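Local coordinates for putative oxidoreductase (Yersinia pestis, PDB 3KUX), which is a putative oxidoreductase that probably binds a nicotinamide adenine dinucleotide cofactor in its Rossmann-fold domain, its substrate being unknown, at residues 13-17 with 18-22; 257-260 with 261-265. One frame throughout, in Å; residues are numbered along the deposited sequence.

Contact 1: residues 13-17 with 18-22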
loop_
_atom_site.group_PDB
_atom_site.type_symbol
_atom_site.label_atom_id
_atom_site.label_comp_id
_atom_site.label_asym_id
_atom_site.label_seq_id
_atom_site.Cartn_x
_atom_site.Cartn_y
_atom_site.Cartn_z
ATOM N N LEU A 13 -1.388 -8.617 -15.338
ATOM C CA LEU A 13 -2.503 -9.561 -15.336
ATOM C C LEU A 13 -3.863 -8.879 -15.186
ATOM O O LEU A 13 -4.225 -8.418 -14.101
ATOM C CB LEU A 13 -2.309 -10.609 -14.235
ATOM C CG LEU A 13 -1.510 -11.859 -14.614
ATOM C CD1 LEU A 13 -0.300 -11.519 -15.461
ATOM C CD2 LEU A 13 -1.105 -12.636 -13.370
ATOM N N GLY A 14 -4.612 -8.821 -16.283
ATOM C CA GLY A 14 -5.940 -8.218 -16.277
ATOM C C GLY A 14 -5.899 -6.705 -16.374
ATOM O O GLY A 14 -4.837 -6.098 -16.249
ATOM N N TYR A 15 -7.057 -6.095 -16.606
ATOM C CA TYR A 15 -7.142 -4.639 -16.663
ATOM C C TYR A 15 -8.192 -4.101 -15.694
ATOM O O TYR A 15 -9.077 -3.328 -16.077
ATOM C CB TYR A 15 -7.427 -4.154 -18.087
ATOM C CG TYR A 15 -6.888 -2.767 -18.358
ATOM C CD1 TYR A 15 -5.585 -2.582 -18.800
ATOM C CD2 TYR A 15 -7.676 -1.640 -18.156
ATOM C CE1 TYR A 15 -5.084 -1.317 -19.041
ATOM C CE2 TYR A 15 -7.184 -0.370 -18.394
ATOM C CZ TYR A 15 -5.888 -0.214 -18.837
ATOM O OH TYR A 15 -5.395 1.048 -19.078
ATOM N N GLY A 16 -8.083 -4.518 -14.437
ATOM C CA GLY A 16 -8.976 -4.039 -13.396
ATOM C C GLY A 16 -8.682 -2.596 -13.042
ATOM O O GLY A 16 -7.845 -1.946 -13.671
ATOM N N TYR A 17 -9.373 -2.093 -12.026
ATOM C CA TYR A 17 -9.163 -0.731 -11.561
ATOM C C TYR A 17 -7.699 -0.482 -11.184
ATOM O O TYR A 17 -7.174 0.620 -11.372
ATOM C CB TYR A 17 -10.069 -0.432 -10.368
ATOM C CG TYR A 17 -9.774 0.897 -9.726
ATOM C CD1 TYR A 17 -10.397 2.058 -10.171
ATOM C CD2 TYR A 17 -8.857 0.998 -8.686
ATOM C CE1 TYR A 17 -10.120 3.285 -9.591
ATOM C CE2 TYR A 17 -8.573 2.219 -8.098
ATOM C CZ TYR A 17 -9.208 3.359 -8.555
ATOM O OH TYR A 17 -8.931 4.571 -7.971
ATOM N N ALA A 18 -7.045 -1.511 -10.652
ATOM C CA ALA A 18 -5.660 -1.386 -10.217
ATOM C C ALA A 18 -4.677 -1.326 -11.390
ATOM O O ALA A 18 -3.764 -0.502 -11.392
ATOM C CB ALA A 18 -5.295 -2.511 -9.263
ATOM N N SER A 19 -4.861 -2.197 -12.380
ATOM C CA SER A 19 -3.972 -2.223 -13.541
ATOM C C SER A 19 -4.070 -0.919 -14.317
ATOM O O SER A 19 -3.065 -0.331 -14.730
ATOM C CB SER A 19 -4.331 -3.388 -14.460
ATOM O OG SER A 19 -3.983 -4.623 -13.869
ATOM N N LYS A 20 -5.310 -0.486 -14.504
ATOM C CA LYS A 20 -5.643 0.737 -15.207
ATOM C C LYS A 20 -5.096 1.961 -14.476
ATOM O O LYS A 20 -4.500 2.851 -15.087
ATOM C CB LYS A 20 -7.169 0.814 -15.328
ATOM C CG LYS A 20 -7.762 2.207 -15.424
ATOM C CD LYS A 20 -8.396 2.457 -16.786
ATOM C CE LYS A 20 -9.397 3.608 -16.719
ATOM N NZ LYS A 20 -8.768 4.871 -16.215
ATOM N N THR A 21 -5.287 1.991 -13.163
ATOM C CA THR A 21 -4.992 3.180 -12.373
ATOM C C THR A 21 -3.537 3.265 -11.909
ATOM O O THR A 21 -2.920 4.325 -11.976
ATOM C CB THR A 21 -5.932 3.279 -11.154
ATOM O OG1 THR A 21 -7.293 3.276 -11.600
ATOM C CG2 THR A 21 -5.672 4.553 -10.376
ATOM N N PHE A 22 -2.985 2.154 -11.442
ATOM C CA PHE A 22 -1.648 2.174 -10.867
ATOM C C PHE A 22 -0.611 1.484 -11.736
ATOM O O PHE A 22 0.296 2.121 -12.271
ATOM C CB PHE A 22 -1.649 1.522 -9.485
ATOM C CG PHE A 22 -2.499 2.236 -8.475
ATOM C CD1 PHE A 22 -2.037 3.387 -7.849
ATOM C CD2 PHE A 22 -3.757 1.755 -8.142
ATOM C CE1 PHE A 22 -2.819 4.048 -6.912
ATOM C CE2 PHE A 22 -4.543 2.415 -7.208
ATOM C CZ PHE A 22 -4.073 3.563 -6.593
#
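Tyr17 O takes two bonds from one residue of the next helical turn: Thr21 OG1 sits 2.7 Å from Tyr17 O, in the carbonyl plane, and Thr21 N lies 2.9 Å from that same Tyr17 O, above the plane. This is the first turn of helix 17-28, entered from strand 8-13 through the glycine-bearing loop that opens a Rossmann fold, the place where such domains usually hold the dinucleotide. Gly16 is the N-cap, and its O receives Lys20 N at 3.0 Å in a nearly straight bond. From the first turn, Ser19 OG reaches back to Gly14 O at 2.9 Å and approaches from above the carbonyl plane, tying the start of the helix to the loop just past the strand. Ser19 chi1 of -71° sets OG beside its own backbone N, from where it makes this bond. Both tyrosine rings pack on the turn. Tyr15 CE2 meets Lys20 CB, with Lys20 N over the centre of one ring face, and the Tyr15 hydroxyl bonds to Asp49. Tyr17 has CG anti to the backbone N (chi1 172°), which brings its ring under Thr21: OG1 sits over the centre of the face, 3.4 Å above the plane, and CB makes a CH-pi contact 14° off the normal. Beyond the threonine, Phe22 CE2 meets Tyr17 CE2 at 4.1 Å, while Thr21 CG2 lies over the rim of one Phe22 face.

Contact 2: residues 257-260 with 261-265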
loop_
_atom_site.group_PDB
_atom_site.type_symbol
_atom_site.label_atom_id
_atom_site.label_comp_id
_atom_site.label_asym_id
_atom_site.label_seq_id
_atom_site.Cartn_x
_atom_site.Cartn_y
_atom_site.Cartn_z
ATOM N N PRO A 257 -2.260 12.931 -3.169
ATOM C CA PRO A 257 -2.981 13.364 -4.367
ATOM C C PRO A 257 -2.758 12.533 -5.640
ATOM O O PRO A 257 -3.373 12.823 -6.666
ATOM C CB PRO A 257 -2.448 14.785 -4.586
ATOM C CG PRO A 257 -1.061 14.784 -3.970
ATOM C CD PRO A 257 -0.943 13.584 -3.053
ATOM N N GLN A 258 -1.900 11.517 -5.589
ATOM C CA GLN A 258 -1.563 10.773 -6.804
ATOM C C GLN A 258 -2.723 9.951 -7.353
ATOM O O GLN A 258 -2.973 9.950 -8.560
ATOM C CB GLN A 258 -0.353 9.867 -6.582
ATOM C CG GLN A 258 0.868 10.576 -6.051
ATOM C CD GLN A 258 2.005 9.619 -5.760
ATOM O OE1 GLN A 258 2.648 9.098 -6.675
ATOM N NE2 GLN A 258 2.264 9.384 -4.479
ATOM N N GLU A 259 -3.428 9.243 -6.478
ATOM C CA GLU A 259 -4.477 8.338 -6.936
ATOM C C GLU A 259 -5.475 9.027 -7.870
ATOM O O GLU A 259 -5.811 8.494 -8.928
ATOM C CB GLU A 259 -5.207 7.698 -5.758
ATOM C CG GLU A 259 -6.132 6.563 -6.180
ATOM C CD GLU A 259 -6.680 5.766 -5.006
ATOM O OE1 GLU A 259 -6.737 6.305 -3.876
ATOM O OE2 GLU A 259 -7.059 4.592 -5.224
ATOM N N ASP A 260 -5.943 10.208 -7.479
ATOM C CA ASP A 260 -6.901 10.953 -8.288
ATOM C C ASP A 260 -6.341 11.296 -9.663
ATOM O O ASP A 260 -7.008 11.108 -10.681
ATOM C CB ASP A 260 -7.350 12.228 -7.565
ATOM C CG ASP A 260 -8.392 11.954 -6.488
ATOM O OD1 ASP A 260 -9.361 11.212 -6.766
ATOM O OD2 ASP A 260 -8.249 12.483 -5.366
ATOM N N ARG A 261 -5.110 11.791 -9.690
ATOM C CA ARG A 261 -4.492 12.213 -10.939
ATOM C C ARG A 261 -4.224 11.035 -11.873
ATOM O O ARG A 261 -4.271 11.183 -13.096
ATOM C CB ARG A 261 -3.222 13.019 -10.666
ATOM C CG ARG A 261 -3.504 14.384 -10.046
ATOM C CD ARG A 261 -2.224 15.105 -9.659
ATOM N NE ARG A 261 -1.336 15.314 -10.801
ATOM C CZ ARG A 261 -0.157 15.920 -10.722
ATOM N NH1 ARG A 261 0.279 16.374 -9.557
ATOM N NH2 ARG A 261 0.587 16.071 -11.806
ATOM N N LEU A 262 -3.958 9.866 -11.302
ATOM C CA LEU A 262 -3.792 8.665 -12.116
ATOM C C LEU A 262 -5.145 8.236 -12.659
ATOM O O LEU A 262 -5.282 7.964 -13.850
ATOM C CB LEU A 262 -3.134 7.536 -11.318
ATOM C CG LEU A 262 -1.656 7.760 -10.975
ATOM C CD1 LEU A 262 -1.111 6.658 -10.069
ATOM C CD2 LEU A 262 -0.821 7.888 -12.245
ATOM N N LYS A 263 -6.143 8.188 -11.779
ATOM C CA LYS A 263 -7.530 7.961 -12.184
ATOM C C LYS A 263 -7.902 8.831 -13.379
ATOM O O LYS A 263 -8.530 8.362 -14.331
ATOM C CB LYS A 263 -8.487 8.270 -11.028
ATOM C CG LYS A 263 -8.859 7.071 -10.171
ATOM C CD LYS A 263 -9.340 7.501 -8.789
ATOM C CE LYS A 263 -10.449 8.543 -8.873
ATOM N NZ LYS A 263 -11.651 8.023 -9.580
ATOM N N ALA A 264 -7.513 10.101 -13.318
ATOM C CA ALA A 264 -7.865 11.059 -14.360
ATOM C C ALA A 264 -7.097 10.810 -15.658
ATOM O O ALA A 264 -7.342 11.475 -16.666
ATOM C CB ALA A 264 -7.660 12.491 -13.869
ATOM N N GLY A 265 -6.172 9.855 -15.630
ATOM C CA GLY A 265 -5.475 9.422 -16.843
ATOM C C GLY A 265 -4.114 10.052 -17.092
ATOM O O GLY A 265 -3.504 9.828 -18.139
#
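Residues 258-263 make a short helix whose carbonyls are taken four residues on: Gln258 O by Leu262 N, Glu259 O by Lys263 N at 2.9 Å with an N-H...O angle of 172°, and Asp260 O by Ala264 N. It finishes in a Schellman motif, where Gly265, at a positive phi of 97°, gives its N to Leu262 O at 2.7 Å. Side chains add modest contacts along the turn. Asp260 and Lys263 run side by side in the same direction, OD1 of Asp260 3.6 Å from CE of Lys263, yet the lysine bends at chi3 and chi4 and leaves its NZ 4.8 Å from Asp260 OD1, so the opposite charges are near but not in contact, and any attraction is probably weak. Arg261 passes its CG 3.7 Å from Pro257 O, and its guanidinium then forms salt bridges with Asp272 and Glu266. Leu262 lays its CG 3.5 Å from Gln258 O. The Gln258 amide oxygen is held by Trp273 NE1 and Tyr302 N. Within the C-terminal alpha/beta domain, Arg261 and Leu262 also touch the Trp273 side chain, while toward the Rossmann domain Glu259 packs on Phe22, Leu262 on Thr21 and Phe22, and Lys263 on Tyr17, all of helix 17-28.

Contacts 1 and 2 belong to different domains and come in series along the chain, yet their centres are about 13 Å apart and the two touch directly. The first turn of the Rossmann helix packs against the short helix of residues 257-265, making part of the interdomain interface. Tyr17 OH lies 3.3 Å from Glu259 OE2, a weak hydrogen bond, with Lys263 CD beside it. Alongside, Phe22 CZ approaches Glu259 OE2 at 3.4 Å, and Thr21 O rests 3.3 Å from Leu262 CB. The loop of contact 1 is consistent with a dinucleotide site, as in other Rossmann domains, and contact 2 packs on the helix that follows this probable cofactor loop.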